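Long-range contact in tartronate semialdehyde reductase (Salmonella typhimurium, PDB 1VPD), which probably reduces tartronate semialdehyde to D-glycerate with NADH or NADPH, the last step in converting galactarate to D-glycerate: residues Gly117-Glu129 and Asp167-Gln179. Residues are numbered along the deposited sequence; the frame is centred on the assembly and turned at random.
Sequences GVEMLDAPVSGGE and DIGAGNVTKLANQ. With TLA (L(+)-tartaric acid), chain C.
The Asp122 carboxylate receives the N-H groups of Gly169 and Asn172 at the start of helix 170-179. Asp122 OD1 takes the N-H of Gly169, the N-cap residue, at 2.9 Å and from above the carboxylate plane (48° out of it), while Asp122 OD2 receives Asn172 N at 2.9 Å on its anti side. The negative group thus lies at the positive end of the helix dipole, which would favour its ionised form. A chi1 of 63° tucks CG of Asp122 over its own backbone and aims the carboxylate at these amides. Ile168 CD1 lies 3.5 Å from Asp122 OD1, and the Ile168 side chain crosses that of Met120, a selenomethionine, at about a right angle. Further along, the Pro124 ring rests on the helix, CG at 3.4 Å from Gly171 O and 3.7 Å from Lys175 CB; Gly171, lacking a side chain, lets the backbone of Asp122 come close. Strand 119-122 and helix segment 170-179 run nearly parallel, 13° apart, where the Rossmann-type NAD-binding domain passes into the long helix 170-198 of the all-helical C-terminal part, as in other members of the 3-hydroxyisobutyrate dehydrogenase family. Lys175, the predicted active-site residue, bends at its second torsion past Pro124 and gives NZ to Val125 O at 2.7 Å, in the carbonyl plane. The same NZ binds O1 of a tartrate probably acquired from the crystallisation liquor. The other carboxylate of the tartrate is held by Ser126 OG, 2.6 Å from O41, and by Gly127 N at O4, consistent with a substrate pocket here. Gln179 bonds the tartrate hydroxyl O3 and is itself positioned by Asp244, while Asn172 turns its amide oxygen to Ile101 N.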
loop_
_atom_site.group_PDB
_atom_site.type_symbol
_atom_site.label_atom_id
_atom_site.label_comp_id
_atom_site.label_asym_id
_atom_site.label_seq_id
_atom_site.Cartn_x
_atom_site.Cartn_y
_atom_site.Cartn_z
ATOM N N GLY A 117 -12.379 -16.546 -17.475
ATOM C CA GLY A 117 -11.211 -16.452 -18.323
ATOM C C GLY A 117 -10.336 -15.242 -18.099
ATOM O O GLY A 117 -9.479 -14.930 -18.921
ATOM N N VAL A 118 -10.541 -14.560 -16.971
ATOM C CA VAL A 118 -9.758 -13.387 -16.624
ATOM C C VAL A 118 -8.619 -13.799 -15.682
ATOM O O VAL A 118 -8.862 -14.475 -14.693
ATOM C CB VAL A 118 -10.671 -12.328 -15.978
ATOM C CG1 VAL A 118 -9.894 -11.096 -15.574
ATOM C CG2 VAL A 118 -11.824 -11.983 -16.946
ATOM N N GLU A 119 -7.402 -13.383 -16.011
ATOM C CA GLU A 119 -6.189 -13.706 -15.264
ATOM C C GLU A 119 -5.972 -12.652 -14.191
ATOM O O GLU A 119 -6.525 -11.563 -14.280
ATOM C CB GLU A 119 -4.974 -13.676 -16.174
ATOM C CG GLU A 119 -5.117 -14.470 -17.465
ATOM C CD GLU A 119 -4.762 -15.925 -17.333
ATOM O OE1 GLU A 119 -4.557 -16.426 -16.196
ATOM O OE2 GLU A 119 -4.711 -16.569 -18.405
HETATM N N MSE A 120 -5.129 -12.961 -13.209
HETATM C CA MSE A 120 -4.907 -12.029 -12.092
HETATM C C MSE A 120 -3.518 -12.174 -11.483
HETATM O O MSE A 120 -3.015 -13.296 -11.306
HETATM C CB MSE A 120 -5.963 -12.225 -10.996
HETATM C CG MSE A 120 -5.828 -11.243 -9.848
HETATM SE SE MSE A 120 -7.241 -11.509 -8.575
HETATM C CE MSE A 120 -6.669 -10.394 -7.149
ATOM N N LEU A 121 -2.893 -11.036 -11.206
ATOM C CA LEU A 121 -1.715 -10.964 -10.349
ATOM C C LEU A 121 -2.080 -10.158 -9.100
ATOM O O LEU A 121 -2.806 -9.160 -9.196
ATOM C CB LEU A 121 -0.550 -10.249 -11.029
ATOM C CG LEU A 121 -0.018 -10.794 -12.362
ATOM C CD1 LEU A 121 1.005 -9.839 -12.933
ATOM C CD2 LEU A 121 0.558 -12.156 -12.127
ATOM N N ASP A 122 -1.549 -10.568 -7.948
ATOM C CA ASP A 122 -1.572 -9.732 -6.754
ATOM C C ASP A 122 -0.202 -9.091 -6.593
ATOM O O ASP A 122 0.781 -9.776 -6.320
ATOM C CB ASP A 122 -2.052 -10.465 -5.485
ATOM C CG ASP A 122 -1.163 -11.617 -5.042
ATOM O OD1 ASP A 122 -0.817 -12.501 -5.869
ATOM O OD2 ASP A 122 -0.821 -11.768 -3.835
ATOM N N ALA A 123 -0.145 -7.779 -6.825
ATOM C CA ALA A 123 1.107 -7.026 -6.890
ATOM C C ALA A 123 1.098 -5.782 -5.984
ATOM O O ALA A 123 1.240 -4.651 -6.468
ATOM C CB ALA A 123 1.383 -6.617 -8.330
ATOM N N PRO A 124 0.937 -5.983 -4.675
ATOM C CA PRO A 124 1.016 -4.874 -3.729
ATOM C C PRO A 124 2.413 -4.264 -3.690
ATOM O O PRO A 124 3.398 -4.815 -4.215
ATOM C CB PRO A 124 0.641 -5.520 -2.381
ATOM C CG PRO A 124 0.976 -6.959 -2.545
ATOM C CD PRO A 124 0.693 -7.267 -3.994
ATOM N N VAL A 125 2.492 -3.094 -3.085
ATOM C CA VAL A 125 3.680 -2.272 -3.165
ATOM C C VAL A 125 4.143 -1.806 -1.815
ATOM O O VAL A 125 3.373 -1.800 -0.840
ATOM C CB VAL A 125 3.454 -1.028 -4.093
ATOM C CG1 VAL A 125 2.810 -1.433 -5.405
ATOM C CG2 VAL A 125 2.596 0.044 -3.423
ATOM N N SER A 126 5.389 -1.349 -1.774
ATOM C CA SER A 126 5.899 -0.646 -0.594
ATOM C C SER A 126 6.851 0.480 -0.958
ATOM O O SER A 126 7.680 0.359 -1.873
ATOM C CB SER A 126 6.600 -1.611 0.344
ATOM O OG SER A 126 7.001 -0.915 1.498
ATOM N N GLY A 127 6.758 1.557 -0.188
ATOM C CA GLY A 127 7.700 2.656 -0.273
ATOM C C GLY A 127 7.163 3.974 0.218
ATOM O O GLY A 127 7.922 4.935 0.414
ATOM N N GLY A 128 5.853 4.044 0.421
ATOM C CA GLY A 128 5.222 5.239 0.930
ATOM C C GLY A 128 4.935 6.230 -0.175
ATOM O O GLY A 128 5.406 6.084 -1.288
ATOM N N GLU A 129 4.184 7.261 0.166
ATOM C CA GLU A 129 3.809 8.276 -0.807
ATOM C C GLU A 129 5.028 8.873 -1.529
ATOM O O GLU A 129 4.971 9.067 -2.743
ATOM C CB GLU A 129 2.972 9.346 -0.117
ATOM C CG GLU A 129 2.443 10.419 -1.054
ATOM C CD GLU A 129 1.617 11.480 -0.357
ATOM O OE1 GLU A 129 1.654 11.606 0.903
ATOM O OE2 GLU A 129 0.897 12.192 -1.078
ATOM N N ASP A 167 2.840 -18.121 -6.159
ATOM C CA ASP A 167 1.519 -18.255 -6.767
ATOM C C ASP A 167 0.603 -17.147 -6.236
ATOM O O ASP A 167 0.970 -16.418 -5.305
ATOM C CB ASP A 167 0.877 -19.600 -6.411
ATOM C CG ASP A 167 1.626 -20.806 -6.995
ATOM O OD1 ASP A 167 2.415 -20.652 -7.941
ATOM O OD2 ASP A 167 1.452 -21.953 -6.543
ATOM N N ILE A 168 -0.586 -17.050 -6.817
ATOM C CA ILE A 168 -1.554 -16.021 -6.450
ATOM C C ILE A 168 -1.753 -15.998 -4.923
ATOM O O ILE A 168 -1.957 -17.024 -4.294
ATOM C CB ILE A 168 -2.904 -16.231 -7.207
ATOM C CG1 ILE A 168 -3.897 -15.111 -6.885
ATOM C CG2 ILE A 168 -3.517 -17.625 -6.923
ATOM C CD1 ILE A 168 -3.570 -13.779 -7.527
ATOM N N GLY A 169 -1.685 -14.791 -4.368
ATOM C CA GLY A 169 -1.723 -14.568 -2.930
ATOM C C GLY A 169 -0.378 -14.328 -2.288
ATOM O O GLY A 169 -0.310 -13.727 -1.220
ATOM N N ALA A 170 0.701 -14.760 -2.941
ATOM C CA ALA A 170 2.042 -14.625 -2.390
ATOM C C ALA A 170 2.504 -13.193 -2.359
ATOM O O ALA A 170 3.299 -12.826 -1.490
ATOM C CB ALA A 170 3.061 -15.500 -3.147
ATOM N N GLY A 171 1.999 -12.369 -3.263
ATOM C CA GLY A 171 2.272 -10.944 -3.206
ATOM C C GLY A 171 1.770 -10.370 -1.881
ATOM O O GLY A 171 2.500 -9.667 -1.181
ATOM N N ASN A 172 0.521 -10.658 -1.561
ATOM C CA ASN A 172 -0.046 -10.193 -0.313
ATOM C C ASN A 172 0.543 -10.844 0.917
ATOM O O ASN A 172 0.680 -10.171 1.921
ATOM C CB ASN A 172 -1.558 -10.235 -0.342
ATOM C CG ASN A 172 -2.122 -8.996 -1.045
ATOM O OD1 ASN A 172 -1.862 -7.873 -0.615
ATOM N ND2 ASN A 172 -2.812 -9.199 -2.155
ATOM N N VAL A 173 0.974 -12.107 0.850
ATOM C CA VAL A 173 1.694 -12.666 1.997
ATOM C C VAL A 173 2.976 -11.867 2.219
ATOM O O VAL A 173 3.320 -11.535 3.344
ATOM C CB VAL A 173 2.016 -14.178 1.811
ATOM C CG1 VAL A 173 2.966 -14.677 2.889
ATOM C CG2 VAL A 173 0.772 -14.990 1.822
ATOM N N THR A 174 3.683 -11.542 1.135
ATOM C CA THR A 174 4.918 -10.782 1.208
ATOM C C THR A 174 4.633 -9.389 1.761
ATOM O O THR A 174 5.392 -8.877 2.594
ATOM C CB THR A 174 5.592 -10.732 -0.177
ATOM O OG1 THR A 174 5.879 -12.066 -0.624
ATOM C CG2 THR A 174 6.945 -10.030 -0.118
ATOM N N LYS A 175 3.531 -8.795 1.318
ATOM C CA LYS A 175 3.098 -7.498 1.849
ATOM C C LYS A 175 2.734 -7.559 3.348
ATOM O O LYS A 175 2.974 -6.591 4.062
ATOM C CB LYS A 175 1.945 -6.916 1.025
ATOM C CG LYS A 175 1.445 -5.541 1.488
ATOM C CD LYS A 175 2.497 -4.423 1.435
ATOM C CE LYS A 175 1.854 -3.047 1.604
ATOM N NZ LYS A 175 2.870 -1.957 1.789
ATOM N N LEU A 176 2.180 -8.662 3.834
ATOM C CA LEU A 176 1.948 -8.809 5.287
ATOM C C LEU A 176 3.268 -8.761 6.047
ATOM O O LEU A 176 3.407 -8.026 7.024
ATOM C CB LEU A 176 1.158 -10.069 5.638
ATOM C CG LEU A 176 -0.243 -10.186 5.025
ATOM C CD1 LEU A 176 -0.875 -11.503 5.411
ATOM C CD2 LEU A 176 -1.122 -9.007 5.428
ATOM N N ALA A 177 4.256 -9.523 5.591
ATOM C CA ALA A 177 5.602 -9.447 6.180
ATOM C C ALA A 177 6.148 -8.019 6.117
ATOM O O ALA A 177 6.709 -7.497 7.078
ATOM C CB ALA A 177 6.528 -10.398 5.456
ATOM N N ASN A 178 5.960 -7.365 4.974
ATOM C CA ASN A 178 6.368 -5.977 4.798
ATOM C C ASN A 178 5.747 -5.057 5.836
ATOM O O ASN A 178 6.431 -4.233 6.436
ATOM C CB ASN A 178 5.967 -5.508 3.387
ATOM C CG ASN A 178 6.555 -4.173 3.017
ATOM O OD1 ASN A 178 6.032 -3.086 3.399
ATOM N ND2 ASN A 178 7.613 -4.215 2.244
ATOM N N GLN A 179 4.450 -5.224 6.061
ATOM C CA GLN A 179 3.703 -4.327 6.930
ATOM C C GLN A 179 3.981 -4.587 8.394
ATOM O O GLN A 179 3.882 -3.680 9.199
ATOM C CB GLN A 179 2.206 -4.440 6.641
ATOM C CG GLN A 179 1.799 -3.855 5.263
ATOM C CD GLN A 179 2.296 -2.446 5.041
ATOM O OE1 GLN A 179 3.455 -2.234 4.684
ATOM N NE2 GLN A 179 1.423 -1.472 5.283
HETATM O O1 TLA C . 1.333 0.159 2.564
HETATM O O11 TLA C . 1.260 1.724 1.011
HETATM C C1 TLA C . 1.607 1.301 2.142
HETATM C C2 TLA C . 2.301 2.248 3.088
HETATM O O2 TLA C . 2.505 3.523 2.449
HETATM C C3 TLA C . 3.592 1.710 3.689
HETATM O O3 TLA C . 3.397 0.803 4.763
HETATM C C4 TLA C . 4.481 1.058 2.658
HETATM O O4 TLA C . 4.676 1.681 1.604
HETATM O O41 TLA C . 4.980 -0.046 2.863
#